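Local coordinates for protein Xaa-Pro Dipeptidase (Alteromonas macleodii, PDB 2QS8) that probably hydrolyses dipeptides or peptides from their carboxyl end, as a metal-dependent dipeptidase or carboxypeptidase of the amidohydrolase superfamily, at residues H59-G64 and A381-V386; D67-F72 and G326-V331. All blocks are in the same frame, centred on the assembly; numbering follows the deposited sequence.

Contact 1: H59-G64 and A381-V386; sequences HTVLPG and ADLIAV
Ile384 carries CG1 between its backbone N and carbonyl carbon (chi1 65°), which lays this branch across Leu62, its CG1 3.9 Å from Leu62 CB. The same placing of Val386 CG1 (chi1 59°) brings it to Leu62 CD1, at 4.0 Å, so one leucine is met by two branched neighbours on the face shared with Thr60. On the reverse face Val61 CG1 approaches Leu383 CD2, and Val61 CG2 lies 4.2 Å from Ala385 CB. Strands 60-63 and 383-386 run antiparallel, their short axes at 150°, and the pairs alternate: Thr60–Val386 and Leu62–Ile384 are hydrogen-bonded pairs, each closed by two backbone bonds, with Val61–Ala385 a non-hydrogen-bonded pair between them. Here the C-terminal part of the chain joins the strand that leads on from the N-terminal β-structure, the arrangement by which amidohydrolases build the small β-domain beside their barrel. Past the proline, Gly64 N gives one more bond, 2.9 Å, to Asp382 O, striking it from above the carbonyl plane. A CB on Gly64 would press against Asp382 CB. The Asp382 carboxylate turns elsewhere, to a salt bridge with Arg136 and the backbone N of Asp406.

Contact 2: D67-F72 and G326-V331; sequences DMHVHF and GTDAGV. With MG (magnesium ion), chain C; MET (methionine), chain D.
His69, His71 and Asp328 converge on one magnesium ion, the aspartate oxygen beside both ring nitrogens; the two histidines form the His-x-His motif that closes the first barrel strand in amidohydrolases, and the aspartate supplies the metal ligand from the far end of the barrel sequence. His69 NE2 binds the magnesium at 2.4 Å and His71 NE2 at 2.2 Å, while Asp328 OD1 stands further off, at 2.6 Å. The carboxylate plane is turned 66° from the His69 ring and 64° from that of His71. Behind the metal, His69 ND1 bonds to Glu254 and His71 ND1 to Gly114 O, which fixes the rotation of both rings. The polar part is densely bonded at Asp67. With CG anti to the backbone N (chi1 -167°), its OD1 accepts from Thr327 N and, as an Asx turn, from His69 N, the donors coming from opposite faces of the carboxylate; OD2 takes Thr327 OG1 at 2.8 Å on its syn lone pair. With an alanine in place of Asp67, both amides and the Thr327 hydroxyl would probably lose this acceptor, leaving the 326-327 backbone less firmly tied to strand 69-70. Backbone bonds continue the join, Asp328 N to His69 O and His71 N to Ala329 O, the latter 2.8 Å. Packing is tight at Gly330, where any CB would collide with His71 CB. The apolar side is looser: Val70 CG1 only brushes Ala329 CB at 4.2 Å. Asp328 OD2, the oxygen not bound to magnesium, accepts from the amino N of the bound methionine at 3.0 Å.

In the fold
Contact 1 and contact 2 lie on consecutive pieces of one chain run, with just two residues between Gly64 and Asp67, yet their centres are 21 Å apart. Contact 1 sits 19 Å from the centre of the chain and contact 2 only 5 Å, so the run passes from the peripheral β-domain into the barrel. Gly64 CA is still 22.0 Å from the magnesium, which places contact 1 well away from the active site; in contact 2 the metal lies 3.9 Å from the amino N of the methionine. Strand 107-112 spans the two: Asp382 touches Thr109, whose backbone bonds to Asp67. In sequence, 67-72 with 326-331 is nested within the loop that 59-64 and 381-386 close.

Contact 1: H59-G64 and A381-V386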
ATOM      1  N   HIS A  59      42.026  42.965 -12.235  1.00 38.87           N
ATOM      2  CA  HIS A  59      41.224  41.743 -12.244  1.00 36.98           C
ATOM      3  C   HIS A  59      39.941  41.876 -13.059  1.00 35.74           C
ATOM      4  O   HIS A  59      39.504  42.977 -13.397  1.00 34.77           O
ATOM      5  CB  HIS A  59      40.814  41.368 -10.826  1.00 37.66           C
ATOM      6  CG  HIS A  59      41.952  40.976  -9.940  1.00 40.69           C
ATOM      7  ND1 HIS A  59      42.284  39.660  -9.697  1.00 41.42           N
ATOM      8  CD2 HIS A  59      42.815  41.725  -9.216  1.00 41.40           C
ATOM      9  CE1 HIS A  59      43.302  39.615  -8.856  1.00 41.60           C
ATOM     10  NE2 HIS A  59      43.643  40.854  -8.548  1.00 42.60           N
ATOM     11  N   THR A  60      39.348  40.727 -13.370  1.00 33.71           N
ATOM     12  CA  THR A  60      38.082  40.670 -14.070  1.00 31.71           C
ATOM     13  C   THR A  60      37.121  40.167 -12.999  1.00 31.22           C
ATOM     14  O   THR A  60      37.349  39.116 -12.398  1.00 31.60           O
ATOM     15  CB  THR A  60      38.102  39.671 -15.236  1.00 32.64           C
ATOM     16  OG1 THR A  60      38.989  40.141 -16.263  1.00 33.58           O
ATOM     17  CG2 THR A  60      36.697  39.493 -15.811  1.00 32.57           C
ATOM     18  N   VAL A  61      36.074  40.941 -12.736  1.00 30.11           N
ATOM     19  CA  VAL A  61      35.085  40.587 -11.731  1.00 28.67           C
ATOM     20  C   VAL A  61      33.885  39.910 -12.392  1.00 29.24           C
ATOM     21  O   VAL A  61      33.484  40.272 -13.505  1.00 29.20           O
ATOM     22  CB  VAL A  61      34.609  41.848 -10.956  1.00 30.09           C
ATOM     23  CG1 VAL A  61      33.474  41.488 -10.009  1.00 29.21           C
ATOM     24  CG2 VAL A  61      35.775  42.452 -10.179  1.00 27.96           C
ATOM     25  N   LEU A  62      33.334  38.909 -11.711  1.00 27.31           N
ATOM     26  CA  LEU A  62      32.164  38.196 -12.212  1.00 24.82           C
ATOM     27  C   LEU A  62      31.223  37.945 -11.037  1.00 23.13           C
ATOM     28  O   LEU A  62      31.603  38.101  -9.875  1.00 22.81           O
ATOM     29  CB  LEU A  62      32.558  36.844 -12.826  1.00 25.07           C
ATOM     30  CG  LEU A  62      33.751  36.744 -13.783  1.00 26.71           C
ATOM     31  CD1 LEU A  62      35.026  36.561 -12.979  1.00 23.01           C
ATOM     32  CD2 LEU A  62      33.571  35.572 -14.729  1.00 23.99           C
ATOM     33  N   PRO A  63      29.965  37.593 -11.321  1.00 22.11           N
ATOM     34  CA  PRO A  63      29.102  37.347 -10.168  1.00 24.01           C
ATOM     35  C   PRO A  63      29.464  35.956  -9.641  1.00 25.57           C
ATOM     36  O   PRO A  63      30.117  35.188 -10.347  1.00 25.11           O
ATOM     37  CB  PRO A  63      27.694  37.432 -10.758  1.00 22.99           C
ATOM     38  CG  PRO A  63      27.876  37.034 -12.179  1.00 22.31           C
ATOM     39  CD  PRO A  63      29.201  37.626 -12.578  1.00 22.90           C
ATOM     40  N   GLY A  64      29.081  35.647  -8.406  1.00 25.60           N
ATOM     41  CA  GLY A  64      29.391  34.343  -7.849  1.00 25.44           C
ATOM     42  C   GLY A  64      28.934  33.215  -8.754  1.00 25.85           C
ATOM     43  O   GLY A  64      27.827  33.252  -9.275  1.00 27.27           O
ATOM     44  N   ALA A 381      25.244  40.739  -2.728  1.00 23.36           N
ATOM     45  CA  ALA A 381      26.659  40.904  -3.032  1.00 23.97           C
ATOM     46  C   ALA A 381      27.493  39.621  -3.026  1.00 24.84           C
ATOM     47  O   ALA A 381      28.233  39.343  -2.078  1.00 23.25           O
ATOM     48  CB  ALA A 381      27.278  41.931  -2.079  1.00 21.91           C
ATOM     49  N   ASP A 382      27.355  38.843  -4.096  1.00 25.70           N
ATOM     50  CA  ASP A 382      28.108  37.612  -4.283  1.00 26.14           C
ATOM     51  C   ASP A 382      28.976  37.870  -5.514  1.00 25.69           C
ATOM     52  O   ASP A 382      28.478  37.875  -6.643  1.00 23.87           O
ATOM     53  CB  ASP A 382      27.160  36.434  -4.542  1.00 26.76           C
ATOM     54  CG  ASP A 382      26.630  35.808  -3.259  1.00 28.51           C
ATOM     55  OD1 ASP A 382      26.677  36.469  -2.197  1.00 27.05           O
ATOM     56  OD2 ASP A 382      26.155  34.650  -3.317  1.00 29.01           O
ATOM     57  N   LEU A 383      30.267  38.099  -5.294  1.00 26.11           N
ATOM     58  CA  LEU A 383      31.178  38.388  -6.396  1.00 27.30           C
ATOM     59  C   LEU A 383      32.520  37.674  -6.310  1.00 27.62           C
ATOM     60  O   LEU A 383      33.017  37.365  -5.227  1.00 28.28           O
ATOM     61  CB  LEU A 383      31.455  39.897  -6.485  1.00 27.60           C
ATOM     62  CG  LEU A 383      30.302  40.902  -6.429  1.00 28.42           C
ATOM     63  CD1 LEU A 383      29.898  41.122  -4.979  1.00 26.64           C
ATOM     64  CD2 LEU A 383      30.744  42.226  -7.064  1.00 29.47           C
ATOM     65  N   ILE A 384      33.108  37.429  -7.471  1.00 27.76           N
ATOM     66  CA  ILE A 384      34.408  36.792  -7.535  1.00 28.49           C
ATOM     67  C   ILE A 384      35.269  37.592  -8.507  1.00 30.19           C
ATOM     68  O   ILE A 384      34.758  38.414  -9.274  1.00 28.89           O
ATOM     69  CB  ILE A 384      34.317  35.333  -8.046  1.00 27.09           C
ATOM     70  CG1 ILE A 384      33.820  35.317  -9.492  1.00 27.44           C
ATOM     71  CG2 ILE A 384      33.385  34.525  -7.152  1.00 25.25           C
ATOM     72  CD1 ILE A 384      33.984  33.972 -10.186  1.00 26.33           C
ATOM     73  N   ALA A 385      36.575  37.357  -8.469  1.00 30.34           N
ATOM     74  CA  ALA A 385      37.497  38.054  -9.351  1.00 31.45           C
ATOM     75  C   ALA A 385      38.609  37.097  -9.743  1.00 32.41           C
ATOM     76  O   ALA A 385      38.886  36.145  -9.027  1.00 33.28           O
ATOM     77  CB  ALA A 385      38.065  39.266  -8.654  1.00 30.56           C
ATOM     78  N   VAL A 386      39.239  37.348 -10.884  1.00 34.31           N
ATOM     79  CA  VAL A 386      40.316  36.494 -11.366  1.00 35.06           C
ATOM     80  C   VAL A 386      41.227  37.323 -12.253  1.00 36.57           C
ATOM     81  O   VAL A 386      40.772  38.279 -12.878  1.00 35.61           O
ATOM     82  CB  VAL A 386      39.753  35.315 -12.196  1.00 36.27           C
ATOM     83  CG1 VAL A 386      38.966  35.840 -13.387  1.00 37.33           C
ATOM     84  CG2 VAL A 386      40.875  34.416 -12.658  1.00 36.14           C
TER

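Contact 2: D67-F72 and G326-V331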
ATOM      1  N   ASP A  67      26.967  25.861  -9.198  1.00 23.08           N
ATOM      2  CA  ASP A  67      27.090  24.488  -9.691  1.00 21.98           C
ATOM      3  C   ASP A  67      25.792  23.775  -9.300  1.00 20.80           C
ATOM      4  O   ASP A  67      25.520  23.565  -8.130  1.00 19.84           O
ATOM      5  CB  ASP A  67      28.305  23.797  -9.051  1.00 22.88           C
ATOM      6  CG  ASP A  67      28.679  22.499  -9.749  1.00 24.13           C
ATOM      7  OD1 ASP A  67      27.777  21.819 -10.278  1.00 23.82           O
ATOM      8  OD2 ASP A  67      29.883  22.153  -9.757  1.00 26.02           O
HETATM    9  N   MSE A  68      24.986  23.425 -10.298  1.00 21.49           N
HETATM   10  CA  MSE A  68      23.696  22.774 -10.063  1.00 20.44           C
HETATM   11  C   MSE A  68      23.764  21.283  -9.702  1.00 23.14           C
HETATM   12  O   MSE A  68      22.719  20.653  -9.534  1.00 22.57           O
HETATM   13  CB  MSE A  68      22.819  22.903 -11.306  1.00 18.50           C
HETATM   14  CG  MSE A  68      22.547  24.317 -11.778  1.00 17.13           C
HETATM   15 SE   MSE A  68      21.583  25.227 -10.353  1.00 25.22          SE
HETATM   16  CE  MSE A  68      19.839  24.372 -10.354  1.00 23.18           C
ATOM     17  N   HIS A  69      24.963  20.713  -9.601  1.00 22.03           N
ATOM     18  CA  HIS A  69      25.057  19.282  -9.322  1.00 22.16           C
ATOM     19  C   HIS A  69      26.338  18.876  -8.605  1.00 20.96           C
ATOM     20  O   HIS A  69      27.343  18.547  -9.239  1.00 19.54           O
ATOM     21  CB  HIS A  69      24.924  18.515 -10.641  1.00 22.33           C
ATOM     22  CG  HIS A  69      24.601  17.060 -10.485  1.00 25.96           C
ATOM     23  ND1 HIS A  69      23.500  16.479 -11.077  1.00 26.42           N
ATOM     24  CD2 HIS A  69      25.259  16.061  -9.852  1.00 25.72           C
ATOM     25  CE1 HIS A  69      23.498  15.183 -10.819  1.00 24.81           C
ATOM     26  NE2 HIS A  69      24.555  14.904 -10.079  1.00 26.11           N
ATOM     27  N   VAL A  70      26.297  18.896  -7.279  1.00 21.32           N
ATOM     28  CA  VAL A  70      27.466  18.523  -6.490  1.00 22.75           C
ATOM     29  C   VAL A  70      27.078  17.541  -5.387  1.00 23.16           C
ATOM     30  O   VAL A  70      25.912  17.469  -4.996  1.00 24.18           O
ATOM     31  CB  VAL A  70      28.148  19.763  -5.837  1.00 23.75           C
ATOM     32  CG1 VAL A  70      28.611  20.740  -6.923  1.00 22.50           C
ATOM     33  CG2 VAL A  70      27.194  20.437  -4.868  1.00 21.39           C
ATOM     34  N   HIS A  71      28.061  16.784  -4.905  1.00 21.90           N
ATOM     35  CA  HIS A  71      27.832  15.807  -3.844  1.00 22.42           C
ATOM     36  C   HIS A  71      28.876  15.948  -2.734  1.00 21.68           C
ATOM     37  O   HIS A  71      29.712  15.059  -2.541  1.00 22.02           O
ATOM     38  CB  HIS A  71      27.893  14.377  -4.403  1.00 20.13           C
ATOM     39  CG  HIS A  71      26.855  14.076  -5.434  1.00 23.04           C
ATOM     40  ND1 HIS A  71      25.511  13.990  -5.135  1.00 23.62           N
ATOM     41  CD2 HIS A  71      26.962  13.828  -6.762  1.00 22.33           C
ATOM     42  CE1 HIS A  71      24.838  13.698  -6.233  1.00 25.71           C
ATOM     43  NE2 HIS A  71      25.694  13.595  -7.234  1.00 25.68           N
ATOM     44  N   PHE A  72      28.839  17.057  -2.008  1.00 20.81           N
ATOM     45  CA  PHE A  72      29.792  17.247  -0.924  1.00 21.59           C
ATOM     46  C   PHE A  72      29.651  16.050   0.010  1.00 23.27           C
ATOM     47  O   PHE A  72      28.534  15.610   0.294  1.00 24.32           O
ATOM     48  CB  PHE A  72      29.496  18.523  -0.129  1.00 22.50           C
ATOM     49  CG  PHE A  72      29.604  19.804  -0.927  1.00 21.99           C
ATOM     50  CD1 PHE A  72      30.502  19.925  -1.984  1.00 22.60           C
ATOM     51  CD2 PHE A  72      28.849  20.912  -0.568  1.00 21.60           C
ATOM     52  CE1 PHE A  72      30.645  21.139  -2.666  1.00 22.34           C
ATOM     53  CE2 PHE A  72      28.985  22.129  -1.238  1.00 21.18           C
ATOM     54  CZ  PHE A  72      29.884  22.242  -2.288  1.00 22.98           C
ATOM     55  N   GLY A 326      26.483  22.499 -14.351  1.00 25.33           N
ATOM     56  CA  GLY A 326      26.466  21.390 -13.410  1.00 25.29           C
ATOM     57  C   GLY A 326      27.584  20.400 -13.712  1.00 23.54           C
ATOM     58  O   GLY A 326      27.723  19.957 -14.847  1.00 22.05           O
ATOM     59  N   THR A 327      28.344  20.012 -12.697  1.00 22.18           N
ATOM     60  CA  THR A 327      29.501  19.136 -12.900  1.00 23.76           C
ATOM     61  C   THR A 327      29.461  17.688 -12.373  1.00 25.75           C
ATOM     62  O   THR A 327      30.144  16.810 -12.899  1.00 25.48           O
ATOM     63  CB  THR A 327      30.743  19.792 -12.280  1.00 21.86           C
ATOM     64  OG1 THR A 327      30.634  19.735 -10.853  1.00 19.42           O
ATOM     65  CG2 THR A 327      30.821  21.272 -12.686  1.00 18.53           C
ATOM     66  N   ASP A 328      28.667  17.458 -11.333  1.00 26.56           N
ATOM     67  CA  ASP A 328      28.576  16.159 -10.687  1.00 24.68           C
ATOM     68  C   ASP A 328      29.881  15.936  -9.915  1.00 25.43           C
ATOM     69  O   ASP A 328      30.416  14.818  -9.854  1.00 25.44           O
ATOM     70  CB  ASP A 328      28.341  15.023 -11.695  1.00 23.99           C
ATOM     71  CG  ASP A 328      27.793  13.752 -11.034  1.00 25.41           C
ATOM     72  OD1 ASP A 328      27.553  13.746  -9.808  1.00 23.80           O
ATOM     73  OD2 ASP A 328      27.583  12.747 -11.743  1.00 25.00           O
ATOM     74  N   ALA A 329      30.393  17.026  -9.353  1.00 22.79           N
ATOM     75  CA  ALA A 329      31.591  16.990  -8.523  1.00 22.50           C
ATOM     76  C   ALA A 329      31.231  16.104  -7.323  1.00 23.64           C
ATOM     77  O   ALA A 329      30.219  16.319  -6.657  1.00 22.18           O
ATOM     78  CB  ALA A 329      31.948  18.392  -8.058  1.00 21.36           C
ATOM     79  N   GLY A 330      32.059  15.135  -7.036  1.00 24.42           N
ATOM     80  CA  GLY A 330      31.811  14.161  -5.983  1.00 24.50           C
ATOM     81  C   GLY A 330      32.157  12.829  -6.627  1.00 24.53           C
ATOM     82  O   GLY A 330      32.366  11.818  -5.963  1.00 24.89           O
ATOM     83  N   VAL A 331      32.195  12.887  -7.941  1.00 23.95           N
ATOM     84  CA  VAL A 331      32.676  11.872  -8.793  1.00 24.32           C
ATOM     85  C   VAL A 331      34.129  12.252  -8.911  1.00 25.69           C
ATOM     86  O   VAL A 331      35.001  11.632  -8.320  1.00 26.14           O
ATOM     87  CB  VAL A 331      31.962  11.880 -10.172  1.00 23.84           C
ATOM     88  CG1 VAL A 331      32.602  10.871 -11.097  1.00 24.50           C
ATOM     89  CG2 VAL A 331      30.477  11.592  -9.990  1.00 21.89           C
TER
HETATM   90 MG    MG C 500      25.214  12.770  -9.185  1.00 29.56          MG
HETATM   91  N   MET D 600      26.798   9.912 -11.305  1.00 39.57           N
HETATM   92  CA  MET D 600      26.413   9.548 -12.700  1.00 38.07           C
HETATM   93  C   MET D 600      26.076   8.065 -12.829  1.00 36.81           C
HETATM   94  O   MET D 600      25.341   7.714 -13.774  1.00 35.27           O
HETATM   95  CB  MET D 600      27.555   9.887 -13.656  1.00 41.37           C
HETATM   96  CG  MET D 600      27.226   9.613 -15.098  1.00 44.20           C
HETATM   97  SD  MET D 600      28.488  10.224 -16.159  1.00 50.81           S
HETATM   98  CE  MET D 600      28.241  11.964 -15.949  1.00 47.95           C
HETATM   99  OXT MET D 600      26.561   7.277 -11.988  1.00 34.66           O